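Nucleoside-diphosphate sugar epimerase (SulA family) (Corynebacterium glutamicum, PDB 3OH8) probably binds a dinucleotide cofactor in a Rossmann-type domain and may epimerise nucleotide-linked sugars. Local coordinates at residues Phe8-Arg13 with Asp132-Ser137; Thr248-Ser253 with Arg298-Arg303; Trp339-Asp344 with Phe427-Ile432. All coordinates share one frame; numbering follows the deposited sequence.

The three contacts follow one another along the chain and step from the N-terminal antiparallel sheet into the Rossmann-type domain. Interaction 1 packs the end of strand 3-9 against helix 119-139; interaction 2 joins two parallel strands of the mixed sheet; interaction 3 ties the end of a neighbouring strand to the loop before helix 432-440. Interactions 1 and 3, with centres about 19 Å apart, touch directly: Asp132 OD1 and Arg428 NH1 form a salt bridge of 2.9 Å. Interactions 2 and 3, whose centres are also about 19 Å apart, share the mixed sheet without touching, their nearest atoms about 7 Å apart. Interactions 1 and 2 lie farthest apart, about 28 Å between centres.

Interaction 1 (Phe8-Arg13 with Asp132-Ser137); sequences FIPFPR and DLKFLS
Phe11 lays its ring obliquely against one turn of helix 119-139, over the backbone between Leu133 and Ser137. CG stands beside the backbone N (chi1 -68°), and the side chain leaves the backbone toward the helix, which brings the outer ring atoms to it. CE2 lies 3.6 Å from Leu133 CB and 3.8 Å from the backbone N of Lys134. On the other flank of the ring, CE1 comes within 3.8 Å of Ser137 CB, with the serine OG near the ring plane at the edge. The Phe11 and Leu133 side chains run past each other in opposite directions, so that the leucine returns along the ring toward the strand.

There Leu133 CD1 reaches Ile9 CG2 at 3.6 Å, the two side chains crossing at about a right angle. Pro10 makes a looser contact: its CG is 4.2 Å from Lys134 CE, near the far end of an extended lysine chain that it also meets roughly at a right angle. Pro10 is the centre of an inverse gamma turn, which bends the chain between Ile9 and Phe11. Val16 of helix 13-21 touches both Ile9 and Phe11, while Trp19 packs on Leu133. This is apolar strand-to-helix packing, in which the edge strand 3-9 of the antiparallel sheet and the turn leading to helix 13-21 rest on the long helix 119-139.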
loop_
_atom_site.group_PDB
_atom_site.type_symbol
_atom_site.label_atom_id
_atom_site.label_comp_id
_atom_site.label_asym_id
_atom_site.label_seq_id
_atom_site.Cartn_x
_atom_site.Cartn_y
_atom_site.Cartn_z
ATOM N N PHE A 8 0.402 19.170 -8.984
ATOM C CA PHE A 8 -0.947 19.591 -8.639
ATOM C C PHE A 8 -1.790 18.439 -8.099
ATOM O O PHE A 8 -1.796 17.347 -8.660
ATOM C CB PHE A 8 -1.634 20.159 -9.883
ATOM C CG PHE A 8 -3.062 20.549 -9.659
ATOM C CD1 PHE A 8 -3.372 21.694 -8.930
ATOM C CD2 PHE A 8 -4.095 19.790 -10.197
ATOM C CE1 PHE A 8 -4.693 22.065 -8.718
ATOM C CE2 PHE A 8 -5.422 20.153 -9.993
ATOM C CZ PHE A 8 -5.723 21.288 -9.252
ATOM N N ILE A 9 -2.523 18.701 -7.025
ATOM C CA ILE A 9 -3.403 17.707 -6.417
ATOM C C ILE A 9 -4.820 18.255 -6.489
ATOM O O ILE A 9 -5.085 19.337 -5.958
ATOM C CB ILE A 9 -3.048 17.494 -4.933
ATOM C CG1 ILE A 9 -1.589 17.029 -4.779
ATOM C CG2 ILE A 9 -4.003 16.487 -4.287
ATOM C CD1 ILE A 9 -1.322 15.656 -5.338
ATOM N N PRO A 10 -5.737 17.523 -7.149
ATOM C CA PRO A 10 -7.081 18.065 -7.371
ATOM C C PRO A 10 -7.960 17.934 -6.133
ATOM O O PRO A 10 -9.072 17.430 -6.229
ATOM C CB PRO A 10 -7.626 17.188 -8.502
ATOM C CG PRO A 10 -6.976 15.837 -8.256
ATOM C CD PRO A 10 -5.593 16.151 -7.688
ATOM N N PHE A 11 -7.459 18.392 -4.991
ATOM C CA PHE A 11 -8.223 18.396 -3.747
ATOM C C PHE A 11 -7.864 19.667 -2.972
ATOM O O PHE A 11 -6.766 20.183 -3.131
ATOM C CB PHE A 11 -7.922 17.136 -2.926
ATOM C CG PHE A 11 -8.446 15.880 -3.561
ATOM C CD1 PHE A 11 -9.784 15.548 -3.451
ATOM C CD2 PHE A 11 -7.614 15.067 -4.320
ATOM C CE1 PHE A 11 -10.279 14.421 -4.061
ATOM C CE2 PHE A 11 -8.101 13.927 -4.932
ATOM C CZ PHE A 11 -9.435 13.603 -4.807
ATOM N N PRO A 12 -8.794 20.166 -2.141
ATOM C CA PRO A 12 -8.612 21.413 -1.379
ATOM C C PRO A 12 -7.371 21.362 -0.495
ATOM O O PRO A 12 -7.085 20.314 0.083
ATOM C CB PRO A 12 -9.869 21.473 -0.506
ATOM C CG PRO A 12 -10.891 20.679 -1.268
ATOM C CD PRO A 12 -10.117 19.557 -1.911
ATOM N N ARG A 13 -6.654 22.476 -0.378
ATOM C CA ARG A 13 -5.416 22.501 0.397
ATOM C C ARG A 13 -5.656 22.101 1.855
ATOM O O ARG A 13 -4.810 21.478 2.495
ATOM C CB ARG A 13 -4.749 23.884 0.317
ATOM C CG ARG A 13 -3.472 24.001 1.156
ATOM C CD ARG A 13 -2.688 25.275 0.820
ATOM N NE ARG A 13 -3.516 26.481 0.906
ATOM C CZ ARG A 13 -3.523 27.323 1.940
ATOM N NH1 ARG A 13 -2.735 27.109 2.986
ATOM N NH2 ARG A 13 -4.311 28.394 1.923
ATOM N N ASP A 132 -3.824 7.990 -3.507
ATOM C CA ASP A 132 -4.424 7.804 -2.180
ATOM C C ASP A 132 -5.645 8.685 -1.964
ATOM O O ASP A 132 -6.674 8.227 -1.474
ATOM C CB ASP A 132 -3.403 8.095 -1.081
ATOM C CG ASP A 132 -2.697 6.839 -0.607
ATOM O OD1 ASP A 132 -2.643 5.867 -1.391
ATOM O OD2 ASP A 132 -2.203 6.827 0.537
ATOM N N LEU A 133 -5.515 9.963 -2.298
ATOM C CA LEU A 133 -6.611 10.898 -2.115
ATOM C C LEU A 133 -7.777 10.577 -3.053
ATOM O O LEU A 133 -8.931 10.639 -2.652
ATOM C CB LEU A 133 -6.119 12.332 -2.323
ATOM C CG LEU A 133 -5.193 12.852 -1.209
ATOM C CD1 LEU A 133 -4.579 14.174 -1.627
ATOM C CD2 LEU A 133 -5.939 12.999 0.133
ATOM N N LYS A 134 -7.482 10.237 -4.303
ATOM C CA LYS A 134 -8.552 9.826 -5.225
ATOM C C LYS A 134 -9.289 8.604 -4.695
ATOM O O LYS A 134 -10.526 8.533 -4.756
ATOM C CB LYS A 134 -8.012 9.569 -6.627
ATOM C CG LYS A 134 -7.735 10.855 -7.409
ATOM C CD LYS A 134 -7.209 10.563 -8.816
ATOM C CE LYS A 134 -7.088 11.869 -9.612
ATOM N NZ LYS A 134 -6.332 11.710 -10.889
ATOM N N PHE A 135 -8.530 7.642 -4.173
ATOM C CA PHE A 135 -9.146 6.449 -3.616
ATOM C C PHE A 135 -10.079 6.815 -2.476
ATOM O O PHE A 135 -11.200 6.308 -2.396
ATOM C CB PHE A 135 -8.116 5.445 -3.068
ATOM C CG PHE A 135 -8.758 4.371 -2.216
ATOM C CD1 PHE A 135 -9.446 3.322 -2.813
ATOM C CD2 PHE A 135 -8.754 4.457 -0.838
ATOM C CE1 PHE A 135 -10.083 2.358 -2.048
ATOM C CE2 PHE A 135 -9.388 3.497 -0.062
ATOM C CZ PHE A 135 -10.051 2.442 -0.671
ATOM N N LEU A 136 -9.604 7.656 -1.561
ATOM C CA LEU A 136 -10.449 8.051 -0.430
ATOM C C LEU A 136 -11.723 8.737 -0.923
ATOM O O LEU A 136 -12.792 8.563 -0.345
ATOM C CB LEU A 136 -9.688 8.959 0.537
ATOM C CG LEU A 136 -8.510 8.291 1.268
ATOM C CD1 LEU A 136 -7.654 9.362 1.922
ATOM C CD2 LEU A 136 -8.993 7.276 2.300
ATOM N N SER A 137 -11.596 9.520 -1.992
ATOM C CA SER A 137 -12.725 10.266 -2.548
ATOM C C SER A 137 -13.779 9.318 -3.147
ATOM O O SER A 137 -14.968 9.416 -2.825
ATOM C CB SER A 137 -12.224 11.235 -3.620
ATOM O OG SER A 137 -13.297 11.941 -4.219
#

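Interaction 2 (Thr248-Ser253 with Arg298-Arg303); sequences TMISAS and RVAFIR
Thr248 and Arg298 open the pairing side by side, pointing the same way, with the threonine CG2 over one face of the guanidinium, 3.5 Å from Arg298 NH2. The arginine chain is bent at its third torsion, which folds the flat group back beside the threonine. On the same face of the sheet, Ile250 CD1 lies 4.1 Å from Ala300 CB, and Ile250 CG2 meets Ile302 CG1 at 3.7 Å. The opposite face carries Met249, a selenomethionine, beside Val299, and Ser251 beside Phe301.

Between these faces the two backbones bond in parallel register. Met249 N donates to Arg298 O at 2.8 Å, and Met249 O in turn accepts from Ala300 N. Ser251 N gives an almost straight bond to Ala300 O (2.9 Å, 174° at the hydrogen), and Ser251 O takes the N-H of Ile302. The last bond, Ser253 N to Ile302 O, is more bent (146°), its donor standing well above the carbonyl plane. The strand directions diverge by 30°.

Farther out, Arg298 NH1 is bonded to the carbonyls of Ala352 and Ile358, which hold the guanidinium beneath the threonine methyl. At the other end Glu286 bonds Ser253 OG and forms a salt bridge with Arg303, so one carboxylate ties Ser253 to Arg303 across the two strands. Strand 204-207 pairs with the outer side of 248-254, and Tyr349 of helix 342-354 covers Ile250, Ala252 and Ile302. An in-register parallel pair, flanked by strand 204-207 and covered by helix 342-354, is consistent with the Rossmann-type alpha/beta sheet expected for the NAD-dependent epimerase/dehydratase family.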
loop_
_atom_site.group_PDB
_atom_site.type_symbol
_atom_site.label_atom_id
_atom_site.label_comp_id
_atom_site.label_asym_id
_atom_site.label_seq_id
_atom_site.Cartn_x
_atom_site.Cartn_y
_atom_site.Cartn_z
ATOM N N THR A 248 -18.476 -7.079 11.082
ATOM C CA THR A 248 -17.845 -7.483 9.833
ATOM C C THR A 248 -16.529 -8.211 10.039
ATOM O O THR A 248 -15.714 -7.787 10.849
ATOM C CB THR A 248 -17.587 -6.232 8.965
ATOM O OG1 THR A 248 -18.826 -5.540 8.756
ATOM C CG2 THR A 248 -16.993 -6.619 7.626
HETATM N N MSE A 249 -16.323 -9.296 9.287
HETATM C CA MSE A 249 -15.036 -9.979 9.259
HETATM C C MSE A 249 -14.525 -10.026 7.827
HETATM O O MSE A 249 -15.135 -10.665 6.952
HETATM C CB MSE A 249 -15.127 -11.401 9.854
HETATM C CG MSE A 249 -13.779 -12.126 9.973
HETATM SE SE MSE A 249 -13.835 -13.765 10.751
HETATM C CE MSE A 249 -12.103 -14.179 10.771
ATOM N N ILE A 250 -13.430 -9.312 7.574
ATOM C CA ILE A 250 -12.745 -9.385 6.287
ATOM C C ILE A 250 -11.544 -10.310 6.439
ATOM O O ILE A 250 -10.585 -9.976 7.136
ATOM C CB ILE A 250 -12.241 -7.996 5.828
ATOM C CG1 ILE A 250 -13.387 -6.979 5.844
ATOM C CG2 ILE A 250 -11.633 -8.086 4.426
ATOM C CD1 ILE A 250 -14.641 -7.462 5.098
ATOM N N SER A 251 -11.590 -11.468 5.791
ATOM C CA SER A 251 -10.599 -12.504 6.047
ATOM C C SER A 251 -9.713 -12.758 4.822
ATOM O O SER A 251 -10.218 -12.918 3.713
ATOM C CB SER A 251 -11.309 -13.809 6.458
ATOM O OG SER A 251 -10.375 -14.736 6.970
ATOM N N ALA A 252 -8.402 -12.794 5.017
ATOM C CA ALA A 252 -7.494 -13.071 3.909
ATOM C C ALA A 252 -7.770 -14.461 3.330
ATOM O O ALA A 252 -8.117 -15.387 4.058
ATOM C CB ALA A 252 -6.050 -12.981 4.370
ATOM N N SER A 253 -7.628 -14.601 2.018
ATOM C CA SER A 253 -7.654 -15.925 1.403
ATOM C C SER A 253 -6.668 -15.889 0.250
ATOM O O SER A 253 -5.736 -15.086 0.275
ATOM C CB SER A 253 -9.062 -16.309 0.940
ATOM O OG SER A 253 -9.077 -17.652 0.479
ATOM N N ARG A 298 -21.293 -9.735 8.478
ATOM C CA ARG A 298 -20.833 -9.691 7.095
ATOM C C ARG A 298 -19.431 -10.298 6.987
ATOM O O ARG A 298 -18.525 -9.898 7.712
ATOM C CB ARG A 298 -20.855 -8.251 6.560
ATOM C CG ARG A 298 -20.508 -8.142 5.071
ATOM C CD ARG A 298 -20.838 -6.760 4.499
ATOM N NE ARG A 298 -20.151 -5.668 5.190
ATOM C CZ ARG A 298 -18.938 -5.220 4.879
ATOM N NH1 ARG A 298 -18.246 -5.768 3.880
ATOM N NH2 ARG A 298 -18.413 -4.219 5.572
ATOM N N VAL A 299 -19.258 -11.272 6.095
ATOM C CA VAL A 299 -17.951 -11.892 5.890
ATOM C C VAL A 299 -17.553 -11.823 4.421
ATOM O O VAL A 299 -18.374 -12.109 3.542
ATOM C CB VAL A 299 -17.963 -13.388 6.330
ATOM C CG1 VAL A 299 -16.588 -14.028 6.143
ATOM C CG2 VAL A 299 -18.424 -13.510 7.770
ATOM N N ALA A 300 -16.310 -11.422 4.154
ATOM C CA ALA A 300 -15.744 -11.540 2.808
ATOM C C ALA A 300 -14.384 -12.222 2.862
ATOM O O ALA A 300 -13.667 -12.126 3.862
ATOM C CB ALA A 300 -15.619 -10.184 2.146
ATOM N N PHE A 301 -14.044 -12.910 1.775
ATOM C CA PHE A 301 -12.774 -13.608 1.633
ATOM C C PHE A 301 -12.019 -12.918 0.527
ATOM O O PHE A 301 -12.486 -12.860 -0.612
ATOM C CB PHE A 301 -12.998 -15.074 1.241
ATOM C CG PHE A 301 -14.067 -15.748 2.034
ATOM C CD1 PHE A 301 -13.887 -15.993 3.383
ATOM C CD2 PHE A 301 -15.249 -16.142 1.433
ATOM C CE1 PHE A 301 -14.867 -16.613 4.123
ATOM C CE2 PHE A 301 -16.241 -16.763 2.172
ATOM C CZ PHE A 301 -16.046 -16.993 3.522
ATOM N N ILE A 302 -10.860 -12.374 0.861
ATOM C CA ILE A 302 -10.060 -11.650 -0.124
ATOM C C ILE A 302 -9.085 -12.647 -0.746
ATOM O O ILE A 302 -7.996 -12.870 -0.224
ATOM C CB ILE A 302 -9.312 -10.472 0.534
ATOM C CG1 ILE A 302 -10.302 -9.579 1.290
ATOM C CG2 ILE A 302 -8.551 -9.653 -0.504
ATOM C CD1 ILE A 302 -11.530 -9.165 0.466
ATOM N N ARG A 303 -9.510 -13.277 -1.841
ATOM C CA ARG A 303 -8.665 -14.234 -2.532
ATOM C C ARG A 303 -7.602 -13.470 -3.308
ATOM O O ARG A 303 -7.832 -13.023 -4.426
ATOM C CB ARG A 303 -9.508 -15.125 -3.461
ATOM C CG ARG A 303 -10.595 -15.896 -2.711
ATOM C CD ARG A 303 -11.396 -16.848 -3.629
ATOM N NE ARG A 303 -12.371 -17.612 -2.855
ATOM C CZ ARG A 303 -13.445 -18.205 -3.371
ATOM N NH1 ARG A 303 -13.706 -18.129 -4.676
ATOM N NH2 ARG A 303 -14.263 -18.867 -2.571
#

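Interaction 3 (Trp339-Asp344 with Phe427-Ile432); sequences WIAIDD and FRYTDI
Phe427 and Arg428 meet Asp344 first: OD1 of the aspartate lies 3.4 Å from Phe427 CA and accepts the backbone N-H of Arg428 at 2.7 Å. The next amide, that of Tyr429, goes to the other oxygen, OD2, at 2.8 Å. Both oxygens use their syn lone pairs, so the two bonds fix the carboxylate's rotation against consecutive peptides. Water 1 grips OD2 again and links it to Tyr429 O and Ala341 N.

The Arg428 side chain runs out extended and places one guanidinium face over Asp343 CB. Asp343 OD2 lies well out of the guanidinium plane; water 2, in that plane at the edge, bridges Asp343 OD2 and Arg428 NH1 and also bonds Tyr429 OH, while Asp343 OD1 is bonded by Gln128 NE2. Salt bridges to Asp347 and Asp132 hold the guanidinium from outside. Tyr429 sets its ring obliquely against Ala341, CD2 to CB at 3.6 Å.

Past Tyr429, the carbonyl of Thr430 approaches the Trp339 ring at its edge, 3.6 Å from CZ2. Ile432 then lies over one indole face, its CB 3.8 Å from the centroid of the six-membered ring in a CH-pi contact. Trp339 has CG between the backbone N and carbonyl carbon (chi1 65°), turning the indole toward the loop, and its NE1 bonds Asn368 O.

The loop thus spans the junction of strand 336-341 with helix 342-354, leading into helix 432-440, whose Ala435 packs on Trp339 and Ala341, while Arg428 reaches helix 119-139 and Leu308 of strand 298-308 touches both Trp339 and Ile432.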
loop_
_atom_site.group_PDB
_atom_site.type_symbol
_atom_site.label_atom_id
_atom_site.label_comp_id
_atom_site.label_asym_id
_atom_site.label_seq_id
_atom_site.Cartn_x
_atom_site.Cartn_y
_atom_site.Cartn_z
ATOM N N TRP A 339 -1.610 -11.600 -10.502
ATOM C CA TRP A 339 -0.876 -10.582 -9.744
ATOM C C TRP A 339 -1.788 -9.427 -9.370
ATOM O O TRP A 339 -2.815 -9.216 -10.001
ATOM C CB TRP A 339 0.264 -10.021 -10.590
ATOM C CG TRP A 339 -0.244 -9.273 -11.781
ATOM C CD1 TRP A 339 -0.585 -9.801 -12.992
ATOM C CD2 TRP A 339 -0.498 -7.861 -11.875
ATOM N NE1 TRP A 339 -1.038 -8.810 -13.834
ATOM C CE2 TRP A 339 -0.988 -7.605 -13.175
ATOM C CE3 TRP A 339 -0.362 -6.787 -10.989
ATOM C CZ2 TRP A 339 -1.344 -6.321 -13.613
ATOM C CZ3 TRP A 339 -0.711 -5.506 -11.422
ATOM C CH2 TRP A 339 -1.193 -5.288 -12.724
ATOM N N ILE A 340 -1.393 -8.671 -8.350
ATOM C CA ILE A 340 -2.059 -7.410 -8.037
ATOM C C ILE A 340 -1.040 -6.428 -7.432
ATOM O O ILE A 340 -0.152 -6.828 -6.680
ATOM C CB ILE A 340 -3.255 -7.628 -7.071
ATOM C CG1 ILE A 340 -4.007 -6.303 -6.854
ATOM C CG2 ILE A 340 -2.774 -8.265 -5.747
ATOM C CD1 ILE A 340 -5.357 -6.443 -6.153
ATOM N N ALA A 341 -1.141 -5.156 -7.795
ATOM C CA ALA A 341 -0.248 -4.140 -7.228
ATOM C C ALA A 341 -0.607 -4.012 -5.766
ATOM O O ALA A 341 -1.783 -4.116 -5.403
ATOM C CB ALA A 341 -0.427 -2.810 -7.955
ATOM N N ILE A 342 0.391 -3.845 -4.906
ATOM C CA ILE A 342 0.085 -3.827 -3.481
ATOM C C ILE A 342 -0.958 -2.748 -3.134
ATOM O O ILE A 342 -1.832 -2.967 -2.287
ATOM C CB ILE A 342 1.334 -3.711 -2.594
ATOM C CG1 ILE A 342 0.913 -3.798 -1.123
ATOM C CG2 ILE A 342 2.131 -2.427 -2.888
ATOM C CD1 ILE A 342 2.064 -4.020 -0.165
ATOM N N ASP A 343 -0.891 -1.601 -3.797
ATOM C CA ASP A 343 -1.834 -0.535 -3.482
ATOM C C ASP A 343 -3.259 -0.947 -3.834
ATOM O O ASP A 343 -4.207 -0.624 -3.112
ATOM C CB ASP A 343 -1.464 0.766 -4.187
ATOM C CG ASP A 343 -0.193 1.383 -3.648
ATOM O OD1 ASP A 343 -0.025 1.418 -2.412
ATOM O OD2 ASP A 343 0.640 1.834 -4.467
ATOM N N ASP A 344 -3.423 -1.669 -4.938
ATOM C CA ASP A 344 -4.755 -2.151 -5.284
ATOM C C ASP A 344 -5.281 -3.164 -4.272
ATOM O O ASP A 344 -6.486 -3.206 -4.013
ATOM C CB ASP A 344 -4.803 -2.709 -6.701
ATOM C CG ASP A 344 -4.919 -1.601 -7.737
ATOM O OD1 ASP A 344 -5.823 -0.752 -7.577
ATOM O OD2 ASP A 344 -4.114 -1.568 -8.692
ATOM N N PHE A 427 -9.314 0.391 -10.479
ATOM C CA PHE A 427 -7.997 -0.098 -10.089
ATOM C C PHE A 427 -6.970 0.981 -10.360
ATOM O O PHE A 427 -7.047 1.679 -11.363
ATOM C CB PHE A 427 -7.613 -1.346 -10.886
ATOM C CG PHE A 427 -8.381 -2.568 -10.502
ATOM C CD1 PHE A 427 -9.601 -2.843 -11.087
ATOM C CD2 PHE A 427 -7.880 -3.446 -9.556
ATOM C CE1 PHE A 427 -10.318 -3.977 -10.745
ATOM C CE2 PHE A 427 -8.593 -4.583 -9.196
ATOM C CZ PHE A 427 -9.813 -4.851 -9.790
ATOM N N ARG A 428 -6.000 1.104 -9.463
ATOM C CA ARG A 428 -4.893 2.019 -9.657
ATOM C C ARG A 428 -3.997 1.552 -10.796
ATOM O O ARG A 428 -3.531 2.362 -11.597
ATOM C CB ARG A 428 -4.065 2.119 -8.381
ATOM C CG ARG A 428 -4.816 2.732 -7.206
ATOM C CD ARG A 428 -3.856 3.085 -6.077
ATOM N NE ARG A 428 -4.565 3.370 -4.826
ATOM C CZ ARG A 428 -4.032 4.037 -3.809
ATOM N NH1 ARG A 428 -2.789 4.485 -3.908
ATOM N NH2 ARG A 428 -4.736 4.257 -2.698
ATOM N N TYR A 429 -3.740 0.249 -10.854
ATOM C CA TYR A 429 -2.865 -0.305 -11.883
ATOM C C TYR A 429 -3.502 -1.515 -12.556
ATOM O O TYR A 429 -3.572 -2.600 -11.985
ATOM C CB TYR A 429 -1.510 -0.659 -11.281
ATOM C CG TYR A 429 -0.927 0.502 -10.526
ATOM C CD1 TYR A 429 -0.340 1.565 -11.206
ATOM C CD2 TYR A 429 -1.009 0.564 -9.137
ATOM C CE1 TYR A 429 0.171 2.663 -10.519
ATOM C CE2 TYR A 429 -0.494 1.649 -8.441
ATOM C CZ TYR A 429 0.086 2.698 -9.147
ATOM O OH TYR A 429 0.588 3.776 -8.484
ATOM N N THR A 430 -3.985 -1.316 -13.773
ATOM C CA THR A 430 -4.583 -2.412 -14.523
ATOM C C THR A 430 -3.502 -3.196 -15.279
ATOM O O THR A 430 -3.689 -4.368 -15.612
ATOM C CB THR A 430 -5.656 -1.891 -15.514
ATOM O OG1 THR A 430 -5.080 -0.878 -16.339
ATOM C CG2 THR A 430 -6.833 -1.277 -14.763
ATOM N N ASP A 431 -2.370 -2.549 -15.541
ATOM C CA ASP A 431 -1.303 -3.173 -16.322
ATOM C C ASP A 431 -0.050 -3.383 -15.487
ATOM O O ASP A 431 0.408 -2.473 -14.799
ATOM C CB ASP A 431 -0.961 -2.319 -17.544
ATOM C CG ASP A 431 -2.193 -1.860 -18.291
ATOM O OD1 ASP A 431 -3.072 -2.710 -18.568
ATOM O OD2 ASP A 431 -2.284 -0.648 -18.596
ATOM N N ILE A 432 0.517 -4.579 -15.574
ATOM C CA ILE A 432 1.622 -4.943 -14.700
ATOM C C ILE A 432 2.869 -4.073 -14.892
ATOM O O ILE A 432 3.584 -3.790 -13.932
ATOM C CB ILE A 432 1.984 -6.435 -14.855
ATOM C CG1 ILE A 432 2.882 -6.874 -13.697
ATOM C CG2 ILE A 432 2.622 -6.691 -16.216
ATOM C CD1 ILE A 432 3.046 -8.372 -13.586
HETATM O O HOH W 1 -3.239 -3.975 -9.543
HETATM O O HOH W 2 -0.690 4.196 -5.886
#